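Side-chain contacts in phytase (Debaryomyces castellii, PDB 2GFI), which hydrolyses phytate (myo-inositol hexakisphosphate), releasing phosphate as a 3-phytase of the histidine acid phosphatase family: residues Asn32-Arg35 with Ala41-Ile44; Glu378-Gly383 with Gly407-Leu412; Gly201-Thr206 with Thr449-Ser454. All coordinates share one frame; numbering follows the deposited sequence.

Contact 1 (Asn32-Arg35 with Ala41-Ile44); sequences NIIR and APYI
A water molecule joins the backbones of I34 and A41: it donates to I34 O at 2.6 Å and accepts from A41 N at 3.3 Å. Beyond this bridge the contact is mostly van der Waals, with I34 and I44, which bury the most surface, meeting apolar groups and the flat polar groups of N32 and R35. I34 and I44 run antiparallel alongside each other, their CG2 methyls 3.6 Å apart, and I34 reaches across the proline ring, its CD1 3.9 Å from P42 CB. The turn that presents I34 is an Asx turn: N32 OD1 accepts from I34 N at 3.0 Å, the donor lying in the carbonyl plane with a C=O...N angle of 149°. I44 CD1 sits over the face of the same N32 carboxamide, 3.3 Å from N32 CG and evenly spaced from OD1 and ND2. With CG1 anti to the backbone N (chi1 -162°), I44 carries this methyl on to R35 as well, where it stands 3.4 Å above the centre of one guanidinium face. Both segments belong to the loop region before strand 59-69. P42 packs on helix 249-266, and Q25 of the second subunit bonds to Y43 O. The Y43 side chain, whose OH bonds D394, lies about 10 Å from that of H70, the predicted nucleophile.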
loop_
_atom_site.group_PDB
_atom_site.type_symbol
_atom_site.label_atom_id
_atom_site.label_comp_id
_atom_site.label_asym_id
_atom_site.label_seq_id
_atom_site.Cartn_x
_atom_site.Cartn_y
_atom_site.Cartn_z
ATOM N N ASN A 32 -1.695 -5.331 12.641
ATOM C CA ASN A 32 -2.111 -4.034 13.040
ATOM C C ASN A 32 -2.278 -3.945 14.571
ATOM O O ASN A 32 -3.048 -4.717 15.153
ATOM C CB ASN A 32 -3.391 -3.625 12.285
ATOM C CG ASN A 32 -3.644 -2.142 12.372
ATOM O OD1 ASN A 32 -3.751 -1.601 13.473
ATOM N ND2 ASN A 32 -3.710 -1.462 11.225
ATOM N N ILE A 33 -1.548 -2.999 15.176
ATOM C CA ILE A 33 -1.469 -2.742 16.621
ATOM C C ILE A 33 -2.888 -2.542 17.203
ATOM O O ILE A 33 -3.217 -3.058 18.281
ATOM C CB ILE A 33 -0.481 -1.503 16.845
ATOM C CG1 ILE A 33 0.013 -1.287 18.296
ATOM C CG2 ILE A 33 -1.067 -0.217 16.391
ATOM C CD1 ILE A 33 -0.113 -2.472 19.127
ATOM N N ILE A 34 -3.741 -1.814 16.472
ATOM C CA ILE A 34 -5.107 -1.608 16.894
ATOM C C ILE A 34 -5.806 -2.906 17.297
ATOM O O ILE A 34 -6.568 -2.916 18.279
ATOM C CB ILE A 34 -5.915 -0.870 15.826
ATOM C CG1 ILE A 34 -5.285 0.486 15.554
ATOM C CG2 ILE A 34 -7.364 -0.695 16.279
ATOM C CD1 ILE A 34 -5.932 1.250 14.434
ATOM N N ARG A 35 -5.548 -3.987 16.566
ATOM C CA ARG A 35 -6.292 -5.207 16.797
ATOM C C ARG A 35 -5.920 -5.837 18.137
ATOM O O ARG A 35 -6.634 -6.713 18.605
ATOM C CB ARG A 35 -6.215 -6.205 15.598
ATOM C CG ARG A 35 -6.992 -5.677 14.364
ATOM C CD ARG A 35 -7.950 -6.650 13.596
ATOM N NE ARG A 35 -8.424 -6.045 12.321
ATOM C CZ ARG A 35 -7.565 -5.757 11.303
ATOM N NH1 ARG A 35 -6.249 -6.032 11.457
ATOM N NH2 ARG A 35 -7.979 -5.212 10.147
ATOM N N ALA A 41 -7.814 1.751 20.911
ATOM C CA ALA A 41 -7.012 2.449 19.930
ATOM C C ALA A 41 -7.950 2.915 18.776
ATOM O O ALA A 41 -9.167 2.720 18.877
ATOM C CB ALA A 41 -5.875 1.540 19.448
ATOM N N PRO A 42 -7.430 3.547 17.717
ATOM C CA PRO A 42 -8.303 4.055 16.661
ATOM C C PRO A 42 -9.201 3.001 15.979
ATOM O O PRO A 42 -8.982 1.778 16.117
ATOM C CB PRO A 42 -7.327 4.718 15.671
ATOM C CG PRO A 42 -6.163 5.140 16.570
ATOM C CD PRO A 42 -6.025 3.925 17.481
ATOM N N TYR A 43 -10.205 3.503 15.248
ATOM C CA TYR A 43 -11.065 2.656 14.448
ATOM C C TYR A 43 -10.246 1.735 13.557
ATOM O O TYR A 43 -9.209 2.140 13.001
ATOM C CB TYR A 43 -11.969 3.510 13.537
ATOM C CG TYR A 43 -12.895 2.651 12.729
ATOM C CD1 TYR A 43 -13.865 1.877 13.348
ATOM C CD2 TYR A 43 -12.776 2.585 11.345
ATOM C CE1 TYR A 43 -14.706 1.070 12.602
ATOM C CE2 TYR A 43 -13.617 1.794 10.597
ATOM C CZ TYR A 43 -14.565 1.036 11.222
ATOM O OH TYR A 43 -15.386 0.226 10.433
ATOM N N ILE A 44 -10.725 0.499 13.421
ATOM C CA ILE A 44 -10.225 -0.389 12.399
ATOM C C ILE A 44 -11.375 -1.239 11.888
ATOM O O ILE A 44 -12.251 -1.648 12.651
ATOM C CB ILE A 44 -9.045 -1.266 12.955
ATOM C CG1 ILE A 44 -8.236 -1.868 11.800
ATOM C CG2 ILE A 44 -9.562 -2.288 13.964
ATOM C CD1 ILE A 44 -6.920 -2.490 12.226
HETATM O O HOH W 1 -8.053 -1.246 19.673
#

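Contact 2 (Glu378-Gly383 with Gly407-Leu412); sequences EKYACG and GFSCNL
Y380, L412 and S409 have the most surface buried here, and Y380 contributes the largest share. The phenol of Y380 is directed at S409, its OH 3.2 Å from S409 CB, while S409 OG meets the ring obliquely, 3.8 Å from Y380 CE1. Both hydroxyls donate to the carbonyl O of P406, a shared acceptor that probably helps to hold them side by side. The Y380 OH lies 3.8 Å from G407 CA, where a side chain would probably crowd it; the positive phi of G407 (65°) independently favours glycine. F408 and S409 form a G1 beta bulge leading into strand 410-411. Strand 385-392 pairs antiparallel with both 374-382 and 410-411, and its Y387 touches the side chains of Y380 and S409. At the other end of the contact L412, the first residue of helix 412-423, sets CD2 against the end of K379, 3.8 Å from NZ and 4.0 Å from CE. The lysine gets there because its chain is fully extended and CG is anti to the backbone N (chi1 177°). Its ammonium group bonds to the carbonyl O of L317 on helix 302-318, the helix on which L412 also packs.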
loop_
_atom_site.group_PDB
_atom_site.type_symbol
_atom_site.label_atom_id
_atom_site.label_comp_id
_atom_site.label_asym_id
_atom_site.label_seq_id
_atom_site.Cartn_x
_atom_site.Cartn_y
_atom_site.Cartn_z
ATOM N N GLU A 378 -28.500 -3.447 6.986
ATOM C CA GLU A 378 -29.028 -2.990 5.707
ATOM C C GLU A 378 -30.207 -3.869 5.415
ATOM O O GLU A 378 -30.150 -5.054 5.664
ATOM C CB GLU A 378 -28.038 -3.190 4.548
ATOM C CG GLU A 378 -26.653 -2.676 4.831
ATOM C CD GLU A 378 -25.682 -2.892 3.698
ATOM O OE1 GLU A 378 -25.610 -4.019 3.154
ATOM O OE2 GLU A 378 -24.988 -1.918 3.379
ATOM N N LYS A 379 -31.252 -3.284 4.848
ATOM C CA LYS A 379 -32.418 -4.020 4.427
ATOM C C LYS A 379 -32.612 -3.623 2.996
ATOM O O LYS A 379 -32.627 -2.453 2.682
ATOM C CB LYS A 379 -33.646 -3.614 5.252
ATOM C CG LYS A 379 -34.932 -4.300 4.797
ATOM C CD LYS A 379 -36.118 -3.669 5.452
ATOM C CE LYS A 379 -37.406 -4.233 4.869
ATOM N NZ LYS A 379 -38.560 -3.861 5.724
ATOM N N TYR A 380 -32.739 -4.602 2.118
ATOM C CA TYR A 380 -32.949 -4.294 0.721
ATOM C C TYR A 380 -33.831 -5.325 0.051
ATOM O O TYR A 380 -33.922 -6.485 0.481
ATOM C CB TYR A 380 -31.609 -4.168 -0.046
ATOM C CG TYR A 380 -30.599 -5.285 0.192
ATOM C CD1 TYR A 380 -30.804 -6.576 -0.316
ATOM C CD2 TYR A 380 -29.428 -5.028 0.916
ATOM C CE1 TYR A 380 -29.875 -7.594 -0.080
ATOM C CE2 TYR A 380 -28.484 -5.997 1.129
ATOM C CZ TYR A 380 -28.696 -7.284 0.635
ATOM O OH TYR A 380 -27.735 -8.245 0.859
ATOM N N ALA A 381 -34.458 -4.884 -1.024
ATOM C CA ALA A 381 -35.427 -5.685 -1.746
ATOM C C ALA A 381 -34.746 -6.289 -2.945
ATOM O O ALA A 381 -34.087 -5.599 -3.729
ATOM C CB ALA A 381 -36.633 -4.807 -2.203
ATOM N N CYS A 382 -34.938 -7.574 -3.117
ATOM C CA CYS A 382 -34.466 -8.215 -4.318
ATOM C C CYS A 382 -35.668 -8.977 -4.821
ATOM O O CYS A 382 -36.133 -9.909 -4.150
ATOM C CB CYS A 382 -33.320 -9.168 -3.999
ATOM S SG CYS A 382 -32.826 -10.104 -5.451
ATOM N N GLY A 383 -36.194 -8.568 -5.975
ATOM C CA GLY A 383 -37.463 -9.127 -6.444
ATOM C C GLY A 383 -38.611 -8.824 -5.490
ATOM O O GLY A 383 -38.818 -7.682 -5.103
ATOM N N GLY A 407 -26.026 -11.120 -1.471
ATOM C CA GLY A 407 -25.045 -10.492 -0.579
ATOM C C GLY A 407 -24.969 -11.214 0.762
ATOM O O GLY A 407 -24.650 -10.592 1.770
ATOM N N PHE A 408 -25.280 -12.515 0.764
ATOM C CA PHE A 408 -25.338 -13.360 1.976
ATOM C C PHE A 408 -26.251 -12.840 3.076
ATOM O O PHE A 408 -25.946 -12.916 4.281
ATOM C CB PHE A 408 -23.940 -13.684 2.510
ATOM C CG PHE A 408 -23.103 -14.412 1.525
ATOM C CD1 PHE A 408 -23.326 -15.774 1.276
ATOM C CD2 PHE A 408 -22.093 -13.752 0.839
ATOM C CE1 PHE A 408 -22.541 -16.463 0.328
ATOM C CE2 PHE A 408 -21.287 -14.419 -0.088
ATOM C CZ PHE A 408 -21.525 -15.777 -0.350
ATOM N N SER A 409 -27.403 -12.335 2.623
ATOM C CA SER A 409 -28.384 -11.714 3.476
ATOM C C SER A 409 -29.452 -12.713 3.926
ATOM O O SER A 409 -29.535 -13.841 3.441
ATOM C CB SER A 409 -29.025 -10.558 2.713
ATOM O OG SER A 409 -29.589 -11.032 1.495
ATOM N N CYS A 410 -30.273 -12.274 4.862
ATOM C CA CYS A 410 -31.315 -13.081 5.442
ATOM C C CYS A 410 -32.690 -12.534 5.018
ATOM O O CYS A 410 -32.963 -11.342 5.246
ATOM C CB CYS A 410 -31.196 -12.981 6.943
ATOM S SG CYS A 410 -32.271 -14.109 7.791
ATOM N N ASN A 411 -33.535 -13.378 4.404
ATOM C CA ASN A 411 -34.909 -12.968 4.088
ATOM C C ASN A 411 -35.544 -12.429 5.357
ATOM O O ASN A 411 -35.445 -13.042 6.415
ATOM C CB ASN A 411 -35.741 -14.153 3.568
ATOM C CG ASN A 411 -37.028 -13.715 2.867
ATOM O OD1 ASN A 411 -37.874 -13.032 3.445
ATOM N ND2 ASN A 411 -37.181 -14.123 1.612
ATOM N N LEU A 412 -36.186 -11.284 5.285
ATOM C CA LEU A 412 -36.789 -10.727 6.505
ATOM C C LEU A 412 -37.701 -11.715 7.248
ATOM O O LEU A 412 -37.779 -11.688 8.476
ATOM C CB LEU A 412 -37.502 -9.421 6.195
ATOM C CG LEU A 412 -38.236 -8.721 7.331
ATOM C CD1 LEU A 412 -37.355 -8.399 8.523
ATOM C CD2 LEU A 412 -38.838 -7.487 6.733
#

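Contact 3 (Gly201-Thr206 with Thr449-Ser454); sequences GANSLT and TNYTAS
Two torsions turn N203 and Y451 toward each other: N203 places CG opposite its backbone N (chi1 -175°), and Y451 places CG opposite its carbonyl carbon (chi1 -68°). N203 is the centre of an inverse gamma turn, closed by a weak S204 N to A202 O bond, in the loop after strand 189-194. The side chains approach from opposite directions, and N203 ND2 donates to Y451 OH at 2.8 Å with an N-H...O angle of 162°. The phenol oxygen lies close to the amide plane, and ND2 comes in at the ring edge, 3.5 Å from CE1 of Y451. Y451 OH also bonds D445 OD1, while N203 OD1 accepts from the backbone N of T441 and of F442, at the start of helix 442-445. Were N203 replaced by an alanine, Y451 OH is likely to lose its amide donor and the N-H groups of T441 and F442 their shared acceptor. The next residue makes an ST turn, with S204 OG accepting from T206 N at 2.9 Å. T449 CG2 rests over one face of the Y451 ring, displaced from its centre, at a height of 3.6 Å.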
loop_
_atom_site.group_PDB
_atom_site.type_symbol
_atom_site.label_atom_id
_atom_site.label_comp_id
_atom_site.label_asym_id
_atom_site.label_seq_id
_atom_site.Cartn_x
_atom_site.Cartn_y
_atom_site.Cartn_z
ATOM N N GLY A 201 -35.116 2.168 31.938
ATOM C CA GLY A 201 -35.313 0.753 31.695
ATOM C C GLY A 201 -34.819 0.383 30.302
ATOM O O GLY A 201 -33.697 0.760 29.892
ATOM N N ALA A 202 -35.681 -0.313 29.571
ATOM C CA ALA A 202 -35.375 -0.820 28.266
ATOM C C ALA A 202 -35.517 0.253 27.191
ATOM O O ALA A 202 -35.093 0.052 26.040
ATOM C CB ALA A 202 -36.267 -2.014 27.953
ATOM N N ASN A 203 -36.104 1.393 27.549
ATOM C CA ASN A 203 -36.282 2.465 26.582
ATOM C C ASN A 203 -35.053 3.353 26.580
ATOM O O ASN A 203 -35.077 4.488 27.045
ATOM C CB ASN A 203 -37.534 3.281 26.859
ATOM C CG ASN A 203 -37.766 4.302 25.793
ATOM O OD1 ASN A 203 -37.599 4.007 24.604
ATOM N ND2 ASN A 203 -38.098 5.522 26.194
ATOM N N SER A 204 -33.976 2.801 26.041
ATOM C CA SER A 204 -32.613 3.234 26.370
ATOM C C SER A 204 -31.678 2.751 25.274
ATOM O O SER A 204 -31.896 1.692 24.690
ATOM C CB SER A 204 -32.194 2.572 27.675
ATOM O OG SER A 204 -30.937 3.030 28.103
ATOM N N LEU A 205 -30.653 3.540 24.994
ATOM C CA LEU A 205 -29.528 3.079 24.170
ATOM C C LEU A 205 -28.484 2.410 25.049
ATOM O O LEU A 205 -27.520 1.844 24.559
ATOM C CB LEU A 205 -28.937 4.233 23.357
ATOM C CG LEU A 205 -29.744 4.579 22.114
ATOM C CD1 LEU A 205 -29.262 5.855 21.509
ATOM C CD2 LEU A 205 -29.800 3.404 21.080
ATOM N N THR A 206 -28.699 2.477 26.358
ATOM C CA THR A 206 -27.845 1.811 27.338
ATOM C C THR A 206 -28.718 0.988 28.298
ATOM O O THR A 206 -28.712 1.248 29.486
ATOM C CB THR A 206 -27.007 2.855 28.156
ATOM O OG1 THR A 206 -27.883 3.815 28.783
ATOM C CG2 THR A 206 -26.120 3.704 27.251
ATOM N N THR A 449 -42.549 12.254 22.931
ATOM C CA THR A 449 -41.667 12.340 24.093
ATOM C C THR A 449 -40.481 13.240 23.765
ATOM O O THR A 449 -39.882 13.165 22.705
ATOM C CB THR A 449 -41.200 10.950 24.531
ATOM O OG1 THR A 449 -42.336 10.184 24.927
ATOM C CG2 THR A 449 -40.361 10.995 25.816
ATOM N N ASN A 450 -40.161 14.117 24.691
ATOM C CA ASN A 450 -38.999 14.961 24.571
ATOM C C ASN A 450 -37.791 14.188 25.137
ATOM O O ASN A 450 -37.626 14.062 26.361
ATOM C CB ASN A 450 -39.261 16.270 25.331
ATOM C CG ASN A 450 -38.147 17.287 25.167
ATOM O OD1 ASN A 450 -37.348 17.205 24.220
ATOM N ND2 ASN A 450 -38.078 18.261 26.097
ATOM N N TYR A 451 -36.975 13.622 24.247
ATOM C CA TYR A 451 -35.739 12.983 24.690
ATOM C C TYR A 451 -34.634 14.007 24.706
ATOM O O TYR A 451 -34.020 14.283 23.687
ATOM C CB TYR A 451 -35.375 11.794 23.819
ATOM C CG TYR A 451 -36.327 10.656 23.978
ATOM C CD1 TYR A 451 -36.301 9.852 25.125
ATOM C CD2 TYR A 451 -37.272 10.394 23.004
ATOM C CE1 TYR A 451 -37.187 8.798 25.274
ATOM C CE2 TYR A 451 -38.157 9.357 23.147
ATOM C CZ TYR A 451 -38.118 8.559 24.273
ATOM O OH TYR A 451 -39.018 7.509 24.388
ATOM N N THR A 452 -34.395 14.589 25.875
ATOM C CA THR A 452 -33.471 15.697 25.940
ATOM C C THR A 452 -32.552 15.728 27.165
ATOM O O THR A 452 -32.192 16.804 27.656
ATOM C CB THR A 452 -34.206 17.014 25.741
ATOM O OG1 THR A 452 -33.231 18.051 25.532
ATOM C CG2 THR A 452 -34.991 17.443 27.027
ATOM N N ALA A 453 -32.131 14.556 27.622
ATOM C CA ALA A 453 -31.248 14.466 28.787
ATOM C C ALA A 453 -30.052 15.379 28.648
ATOM O O ALA A 453 -29.571 15.630 27.538
ATOM C CB ALA A 453 -30.797 13.064 28.993
ATOM N N SER A 454 -29.560 15.853 29.779
ATOM C CA SER A 454 -28.397 16.700 29.797
ATOM C C SER A 454 -27.123 15.841 29.697
ATOM O O SER A 454 -27.078 14.716 30.197
ATOM C CB SER A 454 -28.412 17.552 31.082
ATOM O OG SER A 454 -27.743 16.871 32.130
#

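From the N terminus, contact 1 closes first, around a loop of five residues ahead of strand 59-69. Contact 3 then opens at 201-206, after strand 189-194, and closes only in the C-terminal segment 449-454, spanning 242 residues. Contact 2 is nested inside that span: it opens on strand 374-382 and closes at 407-412, bringing the last residues of that strand against the bulged turn before strand 410-411 and the start of helix 412-423. None of the loops cross. The three centres lie 30 to 31 Å apart and no pair touches. Contacts 1 and 2 meet the second subunit, whereas no other protein chain touches contact 3, which ties the C-terminal tail to the loop after strand 189-194.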